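Local coordinates for protein 3-methyladenine dna-glycosylase (Archaeoglobus fulgidus, PDB 2JHN) that belongs to the AlkA-like DNA glycosylases of the HhH-GPD superfamily, with a helix-hairpin-helix element that holds a sodium ion, at residues Glu210-Phe215 with Leu225-Ala230; Ile218-Ala223 with Pro237-Gly242. The protein carries 1 engineered substitution. All coordinates share one frame; numbering follows the deposited sequence.

How the interactions relate
Interactions 1 and 2 share helix 220-229 and use different parts of it: its later turns pack on helix 205-213 in interaction 1, while its first turn meets the loop leading into helix 241-251 in interaction 2. Their centres lie about 10 Å apart, and they touch directly, Leu212 CB lying 3.9 Å from Ala223 CB. The first is a buried, wholly aliphatic contact without a hydrogen bond between its segments. The second is partly buried and more polar, built on an indole N-H bonded to a carboxylate and, toward its more exposed side, on opposite charges. One sodium ion draws carbonyl oxygens from both 210-215 and 218-223, tying the two contacts together.

Interaction 1: Glu210-Phe215 with Leu225-Ala230. Engineered in segment 225-230: Ile229 (natural residue Met). With NA (sodium ion), chain E.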
loop_
_atom_site.group_PDB
_atom_site.type_symbol
_atom_site.label_atom_id
_atom_site.label_comp_id
_atom_site.label_asym_id
_atom_site.label_seq_id
_atom_site.Cartn_x
_atom_site.Cartn_y
_atom_site.Cartn_z
ATOM N N GLU A 210 8.838 4.816 -17.314
ATOM C CA GLU A 210 10.091 5.408 -17.789
ATOM C C GLU A 210 10.582 6.520 -16.866
ATOM O O GLU A 210 11.780 6.705 -16.705
ATOM C CB GLU A 210 9.952 5.910 -19.232
ATOM C CG GLU A 210 9.853 4.796 -20.259
ATOM C CD GLU A 210 11.121 3.945 -20.346
ATOM O OE1 GLU A 210 12.233 4.522 -20.321
ATOM O OE2 GLU A 210 11.005 2.704 -20.459
ATOM N N TYR A 211 9.661 7.243 -16.235
ATOM C CA TYR A 211 10.054 8.241 -15.251
ATOM C C TYR A 211 10.697 7.579 -14.027
ATOM O O TYR A 211 11.814 7.950 -13.615
ATOM C CB TYR A 211 8.874 9.113 -14.860
ATOM C CG TYR A 211 9.159 10.072 -13.721
ATOM C CD1 TYR A 211 9.883 11.246 -13.935
ATOM C CD2 TYR A 211 8.697 9.797 -12.426
ATOM C CE1 TYR A 211 10.151 12.141 -12.869
ATOM C CE2 TYR A 211 8.942 10.656 -11.364
ATOM C CZ TYR A 211 9.678 11.836 -11.596
ATOM O OH TYR A 211 9.896 12.703 -10.556
ATOM N N LEU A 212 10.020 6.574 -13.471
ATOM C CA LEU A 212 10.547 5.915 -12.265
ATOM C C LEU A 212 11.921 5.299 -12.534
ATOM O O LEU A 212 12.855 5.530 -11.788
ATOM C CB LEU A 212 9.554 4.872 -11.721
ATOM C CG LEU A 212 8.280 5.543 -11.183
ATOM C CD1 LEU A 212 7.166 4.505 -11.085
ATOM C CD2 LEU A 212 8.593 6.167 -9.820
ATOM N N THR A 213 12.049 4.576 -13.645
ATOM C CA THR A 213 13.271 3.844 -13.937
ATOM C C THR A 213 14.391 4.773 -14.411
ATOM O O THR A 213 15.546 4.354 -14.455
ATOM C CB THR A 213 13.073 2.697 -14.964
ATOM O OG1 THR A 213 12.480 3.210 -16.164
ATOM C CG2 THR A 213 12.194 1.586 -14.375
ATOM N N SER A 214 14.051 6.015 -14.727
ATOM C CA SER A 214 15.046 7.044 -15.081
ATOM C C SER A 214 15.946 7.449 -13.891
ATOM O O SER A 214 17.013 8.057 -14.085
ATOM C CB SER A 214 14.373 8.272 -15.730
ATOM O OG SER A 214 13.917 9.200 -14.761
ATOM N N PHE A 215 15.524 7.130 -12.669
ATOM C CA PHE A 215 16.371 7.336 -11.499
ATOM C C PHE A 215 17.336 6.162 -11.326
ATOM O O PHE A 215 16.935 5.006 -11.418
ATOM C CB PHE A 215 15.503 7.522 -10.241
ATOM C CG PHE A 215 14.684 8.786 -10.260
ATOM C CD1 PHE A 215 15.168 9.959 -9.672
ATOM C CD2 PHE A 215 13.435 8.812 -10.872
ATOM C CE1 PHE A 215 14.410 11.132 -9.700
ATOM C CE2 PHE A 215 12.661 9.996 -10.888
ATOM C CZ PHE A 215 13.156 11.142 -10.310
ATOM N N LEU A 225 6.276 -2.317 -8.773
ATOM C CA LEU A 225 5.660 -2.305 -7.425
ATOM C C LEU A 225 5.007 -0.927 -7.150
ATOM O O LEU A 225 3.843 -0.848 -6.749
ATOM C CB LEU A 225 6.703 -2.646 -6.354
ATOM C CG LEU A 225 6.241 -2.959 -4.942
ATOM C CD1 LEU A 225 5.390 -4.250 -4.999
ATOM C CD2 LEU A 225 7.513 -3.161 -4.077
ATOM N N VAL A 226 5.731 0.153 -7.427
ATOM C CA VAL A 226 5.156 1.521 -7.256
ATOM C C VAL A 226 3.899 1.681 -8.090
ATOM O O VAL A 226 2.866 2.128 -7.583
ATOM C CB VAL A 226 6.179 2.616 -7.591
ATOM C CG1 VAL A 226 5.487 4.008 -7.761
ATOM C CG2 VAL A 226 7.273 2.664 -6.496
ATOM N N LEU A 227 3.983 1.314 -9.373
ATOM C CA LEU A 227 2.874 1.454 -10.286
ATOM C C LEU A 227 1.594 0.787 -9.738
ATOM O O LEU A 227 0.522 1.369 -9.784
ATOM C CB LEU A 227 3.230 0.873 -11.663
ATOM C CG LEU A 227 3.982 1.918 -12.537
ATOM C CD1 LEU A 227 4.758 1.241 -13.639
ATOM C CD2 LEU A 227 2.956 2.869 -13.142
ATOM N N SER A 228 1.744 -0.405 -9.206
ATOM C CA SER A 228 0.580 -1.172 -8.721
ATOM C C SER A 228 0.141 -0.741 -7.315
ATOM O O SER A 228 -1.047 -0.439 -7.094
ATOM C CB SER A 228 0.886 -2.669 -8.758
ATOM O OG SER A 228 2.103 -2.984 -8.113
ATOM N N ILE A 229 1.075 -0.721 -6.381
ATOM C CA ILE A 229 0.718 -0.509 -4.966
ATOM C C ILE A 229 0.571 0.949 -4.533
ATOM O O ILE A 229 -0.102 1.210 -3.520
ATOM C CB ILE A 229 1.600 -1.342 -3.953
ATOM C CG1 ILE A 229 2.955 -0.679 -3.683
ATOM C CG2 ILE A 229 1.736 -2.821 -4.412
ATOM C CD1 ILE A 229 3.793 -1.332 -2.512
ATOM N N ALA A 230 1.176 1.880 -5.276
ATOM C CA ALA A 230 1.111 3.318 -4.977
ATOM C C ALA A 230 0.277 4.124 -5.983
ATOM O O ALA A 230 -0.450 5.052 -5.584
ATOM C CB ALA A 230 2.524 3.921 -4.844
HETATM NA NA NA E . 16.931 3.161 -13.024
HETATM O O HOH W 1 18.743 1.949 -11.906
HETATM O O HOH W 2 17.028 1.304 -14.731
#
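Leu212 reaches across to helix 220-229 with a single methyl, CD1, which lies 3.8 Å from CG1 of Val226 and 4.1 Å from CB of Val226. Val226 turns CG1 toward this methyl by setting it anti to its own backbone N (chi1 166°), and the two side chains slant across one another rather than lying alongside. The fit thins toward Leu227, whose CG is 4.4 Å from Leu212 CD1. With the nearest CA atoms, those of Leu212 and Val226, 8.6 Å apart and only 105 Å² buried in all, the interface is small, yet all three touching residues are buried. Ile122 of helix 118-127 packs on both Leu212 and Val226 and so closes the apolar cluster from a third helix.

Solvent is reached at exposed Ser214, which bonds back through OG to Tyr211 O (2.7 Å), meeting the carbonyl at a C=O...donor angle of 134° and tilted 17° from its plane. Phe215, by contrast, is buried: it packs on helix 182-192 and brings its ring edge over one face of Tyr211, with CE2 of Phe215 3.6 Å above the Tyr211 ring plane. Around the turn that follows, the backbone binds the sodium ion through Thr213 O at 2.3 Å and Phe215 O at 2.5 Å; two waters and Ile218 O also coordinate it. Two helices packed through aliphatic side chains, joined by a short turn whose carbonyls bind a metal ion, are consistent with the helix-hairpin-helix motif of the HhH-GPD superfamily.

Interaction 2: Ile218-Ala223 with Pro237-Gly242; sequences IGRWTA and PADDLG. With NA (sodium ion), chain E.
Trp221 directs the N-H edge of its indole at Asp240: NE1 donates to Asp240 OD1 over 2.9 Å, with an N-H...O angle of 147°. The oxygen sits close to the ring plane and is met on its anti side, somewhat out of the carboxylate plane; carboxylate and indole planes are 47° apart. Trp221 CG lies anti to the backbone N (chi1 171°), which carries the ring along the turn at 237-240, where CD1 of Trp221 comes within 3.6 Å of Asp240 N. The other carboxylate oxygen, Asp240 OD2, accepts from Val243 N and caps helix 241-251, so the one side chain fixes both the indole and the helix start.

Nearer solvent, Arg220, extended from CG to NE, crosses Asp239 at about a right angle. Asp239 OD2 lies 3.6 Å from Arg220 CD and 4.2 Å from Arg220 NE, well out of the guanidinium plane, a charge proximity only. Their salt bridges go to other partners, Arg220 to Glu224 and Asp239 to Arg263.

The contact thus joins the first turn of helix 220-229 to the type I turn Pro237-Asp240 that leads into helix 241-251, with helix 205-213 packed against Arg220 and Ala223, and helix 259-270 against Ala238 and Asp239.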
loop_
_atom_site.group_PDB
_atom_site.type_symbol
_atom_site.label_atom_id
_atom_site.label_comp_id
_atom_site.label_asym_id
_atom_site.label_seq_id
_atom_site.Cartn_x
_atom_site.Cartn_y
_atom_site.Cartn_z
ATOM N N ILE A 218 16.445 2.761 -9.202
ATOM C CA ILE A 218 15.067 2.280 -9.401
ATOM C C ILE A 218 15.047 1.442 -10.680
ATOM O O ILE A 218 15.192 1.984 -11.770
ATOM C CB ILE A 218 14.042 3.407 -9.490
ATOM C CG1 ILE A 218 14.069 4.265 -8.201
ATOM C CG2 ILE A 218 12.638 2.814 -9.741
ATOM C CD1 ILE A 218 12.985 5.338 -8.093
ATOM N N GLY A 219 14.838 0.140 -10.532
ATOM C CA GLY A 219 14.741 -0.751 -11.699
ATOM C C GLY A 219 13.319 -1.264 -11.903
ATOM O O GLY A 219 12.335 -0.676 -11.362
ATOM N N ARG A 220 13.212 -2.363 -12.659
ATOM C CA ARG A 220 11.896 -2.870 -13.078
ATOM C C ARG A 220 10.998 -3.222 -11.876
ATOM O O ARG A 220 9.839 -2.814 -11.845
ATOM C CB ARG A 220 12.045 -4.075 -14.002
ATOM C CG ARG A 220 10.728 -4.642 -14.429
ATOM C CD ARG A 220 10.916 -5.677 -15.536
ATOM N NE ARG A 220 9.644 -5.828 -16.232
ATOM C CZ ARG A 220 9.439 -6.626 -17.275
ATOM N NH1 ARG A 220 10.443 -7.381 -17.754
ATOM N NH2 ARG A 220 8.223 -6.663 -17.838
ATOM N N TRP A 221 11.540 -3.959 -10.902
ATOM C CA TRP A 221 10.744 -4.419 -9.769
ATOM C C TRP A 221 10.199 -3.249 -8.952
ATOM O O TRP A 221 9.000 -3.173 -8.733
ATOM C CB TRP A 221 11.528 -5.386 -8.868
ATOM C CG TRP A 221 10.812 -5.692 -7.596
ATOM C CD1 TRP A 221 9.582 -6.305 -7.456
ATOM C CD2 TRP A 221 11.255 -5.378 -6.276
ATOM N NE1 TRP A 221 9.253 -6.394 -6.121
ATOM C CE2 TRP A 221 10.260 -5.834 -5.377
ATOM C CE3 TRP A 221 12.416 -4.771 -5.757
ATOM C CZ2 TRP A 221 10.379 -5.686 -3.983
ATOM C CZ3 TRP A 221 12.542 -4.642 -4.372
ATOM C CH2 TRP A 221 11.523 -5.091 -3.502
ATOM N N THR A 222 11.070 -2.331 -8.537
ATOM C CA THR A 222 10.631 -1.153 -7.778
ATOM C C THR A 222 9.612 -0.326 -8.571
ATOM O O THR A 222 8.619 0.150 -8.003
ATOM C CB THR A 222 11.833 -0.294 -7.408
ATOM O OG1 THR A 222 12.683 -1.076 -6.548
ATOM C CG2 THR A 222 11.375 1.023 -6.707
ATOM N N ALA A 223 9.840 -0.163 -9.870
ATOM C CA ALA A 223 8.952 0.690 -10.677
ATOM C C ALA A 223 7.557 0.019 -10.789
ATOM O O ALA A 223 6.502 0.676 -10.593
ATOM C CB ALA A 223 9.580 0.994 -12.073
ATOM N N PRO A 237 3.785 -6.842 -10.881
ATOM C CA PRO A 237 5.223 -6.923 -10.540
ATOM C C PRO A 237 5.760 -8.351 -10.366
ATOM O O PRO A 237 5.972 -8.834 -9.237
ATOM C CB PRO A 237 5.317 -6.126 -9.235
ATOM C CG PRO A 237 3.976 -6.375 -8.569
ATOM C CD PRO A 237 2.956 -6.529 -9.692
ATOM N N ALA A 238 6.009 -8.994 -11.494
ATOM C CA ALA A 238 6.315 -10.428 -11.530
ATOM C C ALA A 238 7.695 -10.800 -10.961
ATOM O O ALA A 238 7.923 -11.962 -10.570
ATOM C CB ALA A 238 6.143 -10.935 -12.982
ATOM N N ASP A 239 8.624 -9.839 -10.918
ATOM C CA ASP A 239 9.939 -10.077 -10.290
ATOM C C ASP A 239 9.860 -10.185 -8.766
ATOM O O ASP A 239 10.793 -10.653 -8.134
ATOM C CB ASP A 239 10.978 -9.010 -10.692
ATOM C CG ASP A 239 11.232 -8.987 -12.180
ATOM O OD1 ASP A 239 11.861 -9.952 -12.687
ATOM O OD2 ASP A 239 10.782 -8.017 -12.848
ATOM N N ASP A 240 8.749 -9.749 -8.167
ATOM C CA ASP A 240 8.633 -9.797 -6.713
ATOM C C ASP A 240 8.720 -11.270 -6.252
ATOM O O ASP A 240 7.977 -12.126 -6.754
ATOM C CB ASP A 240 7.323 -9.113 -6.259
ATOM C CG ASP A 240 7.258 -8.931 -4.746
ATOM O OD1 ASP A 240 7.554 -7.813 -4.257
ATOM O OD2 ASP A 240 6.935 -9.919 -4.051
ATOM N N LEU A 241 9.643 -11.569 -5.338
ATOM C CA LEU A 241 9.846 -12.963 -4.874
ATOM C C LEU A 241 8.632 -13.564 -4.147
ATOM O O LEU A 241 8.326 -14.731 -4.322
ATOM C CB LEU A 241 11.089 -13.068 -3.997
ATOM C CG LEU A 241 12.265 -13.424 -4.905
ATOM C CD1 LEU A 241 13.226 -12.261 -5.083
ATOM C CD2 LEU A 241 12.957 -14.648 -4.339
ATOM N N GLY A 242 7.949 -12.752 -3.348
ATOM C CA GLY A 242 6.681 -13.162 -2.763
ATOM C C GLY A 242 5.610 -13.486 -3.789
ATOM O O GLY A 242 4.862 -14.465 -3.633
HETATM NA NA NA E . 16.931 3.161 -13.024
HETATM O O HOH W 1 18.743 1.949 -11.906
HETATM O O HOH W 2 17.028 1.304 -14.731
#